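Local coordinates for protein type II restriction enzyme AgeI (Thalassobius gelatinovorus, PDB 5DWA) that recognises the double-stranded DNA sequence 5'-ACCGGT-3' and cleaves it after the first adenine, acting as a P-subtype type II restriction endonuclease, at residues 29-32 and 33-37; 121-124 and 125-129; 177-180 and 181-185. All blocks are in the same frame, centred on the assembly; numbering follows the deposited sequence.

Interaction 1: residues 29-32 and 33-37; sequences SDYF and VPLVN
With CG of both Y31 and F32 turned anti to the backbone N (chi1 176° and -179°), each ring leans along the chain toward the residue four positions on. L35 CD1 sits over one face of the Y31 ring, 4.1 Å from the centroid and displaced toward the rim. V36 CG2 lies more squarely over the F32 ring, 4.0 Å from its centroid and only 13° off the normal; both are CH-pi contacts between i and i+4 partners. They occur in the last turns of helix 22-36, where P34 disturbs the backbone pattern. Lacking an N-H, P34 instead brings its CD to 3.2 Å from D30 O. One residue earlier the helix is regular, V33 N donating to S29 O at 2.8 Å. After the proline, F32 O takes a 2.8 Å bond from L35 N, which stands above the carbonyl plane, and a weak one from V36 N at 3.3 Å, so an i to i+3 bond leads where an i to i+4 bond would be expected. The same turn faces two other helices: Y31, F32 and L35 touch helix 43-57, while F32 and V33 pack on helix 63-78, with V33 meeting I74 and E78.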
loop_
_atom_site.group_PDB
_atom_site.type_symbol
_atom_site.label_atom_id
_atom_site.label_comp_id
_atom_site.label_asym_id
_atom_site.label_seq_id
_atom_site.Cartn_x
_atom_site.Cartn_y
_atom_site.Cartn_z
ATOM N N SER A 29 20.910 -21.525 -2.543
ATOM C CA SER A 29 19.809 -22.139 -3.271
ATOM C C SER A 29 19.469 -23.517 -2.703
ATOM O O SER A 29 18.299 -23.845 -2.519
ATOM C CB SER A 29 20.150 -22.246 -4.759
ATOM O OG SER A 29 19.035 -22.717 -5.493
ATOM N N ASP A 30 20.495 -24.313 -2.414
ATOM C CA ASP A 30 20.301 -25.661 -1.884
ATOM C C ASP A 30 19.598 -25.677 -0.528
ATOM O O ASP A 30 18.878 -26.624 -0.207
ATOM C CB ASP A 30 21.641 -26.396 -1.762
ATOM C CG ASP A 30 22.224 -26.787 -3.113
ATOM O OD1 ASP A 30 21.497 -26.709 -4.125
ATOM O OD2 ASP A 30 23.410 -27.179 -3.153
ATOM N N TYR A 31 19.819 -24.637 0.269
ATOM C CA TYR A 31 19.149 -24.522 1.562
ATOM C C TYR A 31 17.708 -24.044 1.392
ATOM O O TYR A 31 16.785 -24.573 2.002
ATOM C CB TYR A 31 19.913 -23.567 2.479
ATOM C CG TYR A 31 19.237 -23.324 3.808
ATOM C CD1 TYR A 31 19.108 -24.347 4.735
ATOM C CD2 TYR A 31 18.733 -22.074 4.137
ATOM C CE1 TYR A 31 18.492 -24.133 5.962
ATOM C CE2 TYR A 31 18.115 -21.851 5.358
ATOM C CZ TYR A 31 17.998 -22.885 6.263
ATOM O OH TYR A 31 17.388 -22.665 7.476
ATOM N N PHE A 32 17.529 -23.058 0.523
ATOM C CA PHE A 32 16.260 -22.339 0.422
ATOM C C PHE A 32 15.213 -23.035 -0.454
ATOM O O PHE A 32 14.051 -23.122 -0.071
ATOM C CB PHE A 32 16.537 -20.926 -0.097
ATOM C CG PHE A 32 15.316 -20.052 -0.241
ATOM C CD1 PHE A 32 14.384 -19.940 0.780
ATOM C CD2 PHE A 32 15.137 -19.300 -1.396
ATOM C CE1 PHE A 32 13.280 -19.108 0.643
ATOM C CE2 PHE A 32 14.040 -18.467 -1.541
ATOM C CZ PHE A 32 13.110 -18.371 -0.532
ATOM N N VAL A 33 15.618 -23.533 -1.620
ATOM C CA VAL A 33 14.664 -24.145 -2.543
ATOM C C VAL A 33 13.782 -25.210 -1.876
ATOM O O VAL A 33 12.560 -25.163 -2.026
ATOM C CB VAL A 33 15.371 -24.758 -3.774
ATOM C CG1 VAL A 33 14.410 -25.644 -4.555
ATOM C CG2 VAL A 33 15.927 -23.656 -4.669
ATOM N N PRO A 34 14.377 -26.153 -1.116
ATOM C CA PRO A 34 13.499 -27.173 -0.529
ATOM C C PRO A 34 12.542 -26.636 0.532
ATOM O O PRO A 34 11.634 -27.354 0.945
ATOM C CB PRO A 34 14.483 -28.169 0.105
ATOM C CG PRO A 34 15.790 -27.901 -0.528
ATOM C CD PRO A 34 15.793 -26.427 -0.815
ATOM N N LEU A 35 12.737 -25.391 0.964
ATOM C CA LEU A 35 11.893 -24.806 1.997
ATOM C C LEU A 35 10.677 -24.096 1.412
ATOM O O LEU A 35 9.689 -23.875 2.115
ATOM C CB LEU A 35 12.692 -23.814 2.847
ATOM C CG LEU A 35 13.950 -24.336 3.540
ATOM C CD1 LEU A 35 14.582 -23.225 4.380
ATOM C CD2 LEU A 35 13.626 -25.548 4.404
ATOM N N VAL A 36 10.768 -23.722 0.137
ATOM C CA VAL A 36 9.765 -22.856 -0.489
ATOM C C VAL A 36 8.382 -23.504 -0.485
ATOM O O VAL A 36 7.372 -22.843 -0.242
ATOM C CB VAL A 36 10.174 -22.493 -1.934
ATOM C CG1 VAL A 36 9.059 -21.738 -2.655
ATOM C CG2 VAL A 36 11.450 -21.667 -1.928
ATOM N N ASN A 37 8.349 -24.811 -0.727
ATOM C CA ASN A 37 7.093 -25.548 -0.771
ATOM C C ASN A 37 7.031 -26.647 0.280
ATOM O O ASN A 37 6.232 -27.573 0.158
ATOM C CB ASN A 37 6.881 -26.157 -2.160
ATOM C CG ASN A 37 6.903 -25.116 -3.266
ATOM O OD1 ASN A 37 5.980 -24.312 -3.392
ATOM N ND2 ASN A 37 7.951 -25.135 -4.078
#

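Interaction 2: residues 121-124 and 125-129; sequences GQKG and LALTR
The N-terminal turns of the short helix 123-130 bring K123 against L127 and G124 against T128. K123 lays its CG 3.6 Å from L127 CD1, the two side chains passing obliquely, and L127 CG also rests 3.2 Å from K123 O. Two torsions explain the meeting: K123 CG is anti to its own N (chi1 -166°) and leans forward along the chain, whereas L127 CG swings back beside its own N (chi1 -65°). Farther out the lysine bends at chi3, and its NZ is hydrogen-bonded to the carbonyl oxygens of R139 and V141. In the backbone of the same pair L127 N donates to K123 O at 2.8 Å, a regular i to i+4 link of the alpha-helix. The next carbonyl has two donors: G124 O accepts T128 N at 3.1 Å and T128 OG1 at 2.8 Å, which approach from opposite faces of its plane. The threonine hydroxyl thus finds its acceptor within its own helix. Replacing L127 by an alanine would probably leave K123 CG without its apolar neighbour and open a gap toward V132 and V141, which the leucine also touches. At the start of the helix a water spans the first turn, donating to G121 O and accepting from L125 N at 2.9 Å, while A126 N makes a weaker bond to Q122 O. On another side of the helix A126 packs on L118 and on M144 of strand 143-148.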
loop_
_atom_site.group_PDB
_atom_site.type_symbol
_atom_site.label_atom_id
_atom_site.label_comp_id
_atom_site.label_asym_id
_atom_site.label_seq_id
_atom_site.Cartn_x
_atom_site.Cartn_y
_atom_site.Cartn_z
ATOM N N GLY A 121 -2.468 -12.035 16.871
ATOM C CA GLY A 121 -2.861 -12.323 18.238
ATOM C C GLY A 121 -2.013 -11.627 19.285
ATOM O O GLY A 121 -2.386 -11.573 20.456
ATOM N N GLN A 122 -0.876 -11.082 18.867
ATOM C CA GLN A 122 0.067 -10.476 19.804
ATOM C C GLN A 122 -0.036 -8.957 19.892
ATOM O O GLN A 122 0.434 -8.357 20.861
ATOM C CB GLN A 122 1.500 -10.839 19.418
ATOM C CG GLN A 122 1.864 -12.286 19.601
ATOM C CD GLN A 122 3.246 -12.573 19.067
ATOM O OE1 GLN A 122 4.248 -12.296 19.726
ATOM N NE2 GLN A 122 3.313 -13.112 17.858
ATOM N N LYS A 123 -0.632 -8.326 18.891
ATOM C CA LYS A 123 -0.514 -6.880 18.783
ATOM C C LYS A 123 -1.325 -6.122 19.841
ATOM O O LYS A 123 -0.861 -5.107 20.358
ATOM C CB LYS A 123 -0.910 -6.425 17.374
ATOM C CG LYS A 123 -0.496 -5.008 17.072
ATOM C CD LYS A 123 -0.503 -4.719 15.569
ATOM C CE LYS A 123 0.770 -5.191 14.870
ATOM N NZ LYS A 123 0.796 -4.703 13.455
ATOM N N GLY A 124 -2.517 -6.619 20.169
ATOM C CA GLY A 124 -3.390 -5.947 21.120
ATOM C C GLY A 124 -2.750 -5.704 22.475
ATOM O O GLY A 124 -2.807 -4.594 23.002
ATOM N N LEU A 125 -2.129 -6.737 23.031
ATOM C CA LEU A 125 -1.476 -6.612 24.330
ATOM C C LEU A 125 -0.239 -5.733 24.231
ATOM O O LEU A 125 0.004 -4.879 25.090
ATOM C CB LEU A 125 -1.111 -7.996 24.884
ATOM C CG LEU A 125 -0.326 -8.018 26.197
ATOM C CD1 LEU A 125 -1.139 -7.425 27.338
ATOM C CD2 LEU A 125 0.081 -9.442 26.528
ATOM N N ALA A 126 0.526 -5.915 23.159
ATOM C CA ALA A 126 1.731 -5.129 22.964
ATOM C C ALA A 126 1.416 -3.635 22.899
ATOM O O ALA A 126 2.077 -2.829 23.556
ATOM C CB ALA A 126 2.456 -5.582 21.704
ATOM N N LEU A 127 0.400 -3.267 22.115
ATOM C CA LEU A 127 0.005 -1.868 21.980
ATOM C C LEU A 127 -0.515 -1.317 23.312
ATOM O O LEU A 127 -0.262 -0.163 23.650
ATOM C CB LEU A 127 -1.057 -1.700 20.888
ATOM C CG LEU A 127 -0.551 -2.030 19.480
ATOM C CD1 LEU A 127 -1.644 -1.841 18.436
ATOM C CD2 LEU A 127 0.671 -1.185 19.146
ATOM N N THR A 128 -1.230 -2.152 24.058
ATOM C CA THR A 128 -1.742 -1.749 25.363
ATOM C C THR A 128 -0.601 -1.455 26.318
ATOM O O THR A 128 -0.616 -0.443 27.032
ATOM C CB THR A 128 -2.649 -2.825 25.969
ATOM O OG1 THR A 128 -3.771 -3.033 25.103
ATOM C CG2 THR A 128 -3.135 -2.403 27.363
ATOM N N ARG A 129 0.389 -2.338 26.327
ATOM C CA ARG A 129 1.552 -2.156 27.184
ATOM C C ARG A 129 2.372 -0.951 26.736
ATOM O O ARG A 129 2.982 -0.279 27.562
ATOM C CB ARG A 129 2.402 -3.429 27.199
ATOM C CG ARG A 129 1.685 -4.624 27.821
ATOM C CD ARG A 129 2.490 -5.902 27.656
ATOM N NE ARG A 129 3.780 -5.813 28.335
ATOM C CZ ARG A 129 4.948 -6.150 27.794
ATOM N NH1 ARG A 129 5.012 -6.588 26.539
ATOM N NH2 ARG A 129 6.064 -6.027 28.501
HETATM O O HOH W 1 -2.793 -9.466 22.286
#

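Interaction 3: residues 177-180 and 181-185; sequences DDIP and ASRIM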
loop_
_atom_site.group_PDB
_atom_site.type_symbol
_atom_site.label_atom_id
_atom_site.label_comp_id
_atom_site.label_asym_id
_atom_site.label_seq_id
_atom_site.Cartn_x
_atom_site.Cartn_y
_atom_site.Cartn_z
ATOM N N ASP A 177 2.626 5.012 5.768
ATOM C CA ASP A 177 1.678 4.297 6.635
ATOM C C ASP A 177 2.177 4.259 8.074
ATOM O O ASP A 177 1.384 4.221 9.015
ATOM C CB ASP A 177 1.447 2.845 6.179
ATOM C CG ASP A 177 0.860 2.734 4.788
ATOM O OD1 ASP A 177 0.579 3.771 4.153
ATOM O OD2 ASP A 177 0.679 1.583 4.327
ATOM N N ASP A 178 3.497 4.229 8.233
ATOM C CA ASP A 178 4.120 4.115 9.552
ATOM C C ASP A 178 4.267 5.439 10.273
ATOM O O ASP A 178 4.463 5.463 11.475
ATOM C CB ASP A 178 5.510 3.494 9.436
ATOM C CG ASP A 178 5.471 2.073 8.932
ATOM O OD1 ASP A 178 5.443 1.151 9.780
ATOM O OD2 ASP A 178 5.470 1.890 7.695
ATOM N N ILE A 179 4.198 6.546 9.546
ATOM C CA ILE A 179 4.514 7.832 10.156
ATOM C C ILE A 179 3.551 8.232 11.289
ATOM O O ILE A 179 4.007 8.632 12.355
ATOM C CB ILE A 179 4.567 8.942 9.086
ATOM C CG1 ILE A 179 5.793 8.731 8.203
ATOM C CG2 ILE A 179 4.616 10.316 9.727
ATOM C CD1 ILE A 179 5.824 9.640 6.977
ATOM N N PRO A 180 2.227 8.091 11.092
ATOM C CA PRO A 180 1.392 8.480 12.240
ATOM C C PRO A 180 1.629 7.601 13.470
ATOM O O PRO A 180 1.717 8.134 14.568
ATOM C CB PRO A 180 -0.036 8.320 11.703
ATOM C CG PRO A 180 0.106 8.494 10.216
ATOM C CD PRO A 180 1.410 7.825 9.892
ATOM N N ALA A 181 1.755 6.290 13.288
ATOM C CA ALA A 181 2.074 5.406 14.409
ATOM C C ALA A 181 3.379 5.827 15.067
ATOM O O ALA A 181 3.484 5.872 16.290
ATOM C CB ALA A 181 2.162 3.957 13.945
ATOM N N SER A 182 4.375 6.140 14.249
ATOM C CA SER A 182 5.689 6.477 14.762
ATOM C C SER A 182 5.656 7.756 15.585
ATOM O O SER A 182 6.260 7.828 16.654
ATOM C CB SER A 182 6.690 6.610 13.616
ATOM O OG SER A 182 7.992 6.831 14.124
ATOM N N ARG A 183 4.958 8.767 15.084
ATOM C CA ARG A 183 4.848 10.019 15.813
ATOM C C ARG A 183 4.150 9.813 17.150
ATOM O O ARG A 183 4.533 10.403 18.160
ATOM C CB ARG A 183 4.094 11.053 14.983
ATOM C CG ARG A 183 4.876 11.576 13.808
ATOM C CD ARG A 183 4.061 12.602 13.043
ATOM N NE ARG A 183 4.765 13.074 11.857
ATOM C CZ ARG A 183 4.220 13.859 10.934
ATOM N NH1 ARG A 183 2.964 14.265 11.065
ATOM N NH2 ARG A 183 4.933 14.241 9.886
ATOM N N ILE A 184 3.125 8.966 17.153
ATOM C CA ILE A 184 2.397 8.666 18.382
ATOM C C ILE A 184 3.322 7.978 19.387
ATOM O O ILE A 184 3.374 8.351 20.560
ATOM C CB ILE A 184 1.164 7.790 18.090
ATOM C CG1 ILE A 184 0.089 8.624 17.386
ATOM C CG2 ILE A 184 0.604 7.182 19.368
ATOM C CD1 ILE A 184 -0.986 7.799 16.687
ATOM N N MET A 185 4.064 6.977 18.920
ATOM C CA MET A 185 5.018 6.288 19.775
ATOM C C MET A 185 6.072 7.220 20.375
ATOM O O MET A 185 6.340 7.166 21.573
ATOM C CB MET A 185 5.705 5.170 18.995
ATOM C CG MET A 185 4.767 4.052 18.605
ATOM S SD MET A 185 5.493 2.895 17.422
ATOM C CE MET A 185 6.857 2.274 18.401
HETATM O O HOH W 2 0.087 4.861 11.256
#
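A181 lies in the first turn of helix 178-187, the helix of a beta-alpha-beta unit between strands 159-168 and 191-196, and A181 N donates to a water at 3.0 Å, which in turn donates to D177 O. A181 CB lies 3.7 Å from D178 O. Next, S182 N bonds to that same D178 O at 2.9 Å; the serine OG is hydrogen-bonded to S192 OG and D233 O. D178 is hydrogen-bonded to H166 through OD1 and salt-bridged to K168 through OD2, which links this end of the helix to strand 159-168. R183 N then donates to I179 O, also at 2.9 Å. Its side chain, extended from CG to NE, runs beside that of I179, both pointing the same way, and NE forms a salt bridge with D233. One face of the guanidinium receives I179 CG2, offset toward the rim and 3.5 Å from R183 NE. V136 of the second subunit packs on I179, P180 and R183, placing this part of the helix at the subunit interface. I184 N closes the following turn on P180 O at 3.1 Å, and I184 CG1 approaches the same oxygen to 3.3 Å.

Overall arrangement
From the N terminus the three contacts follow in series, none nested in or crossing another, and each stays within a single helix and closes no long loop. Interaction 1 ends helix 22-36 among the N-terminal helices, beside 43-57 and 63-78. After strand 113-117, outermost in the mixed sheet of this chain, interaction 2 starts helix 123-130, which packs on the adjacent strand 143-148. Interaction 3 begins the crossover helix between strands 159-168 and 191-196, and reaches the second subunit. Centres of interactions 2 and 3 are about 16 Å apart, whereas those of 1 and 3 are about 36 Å apart, on opposite sides of the chain's centre.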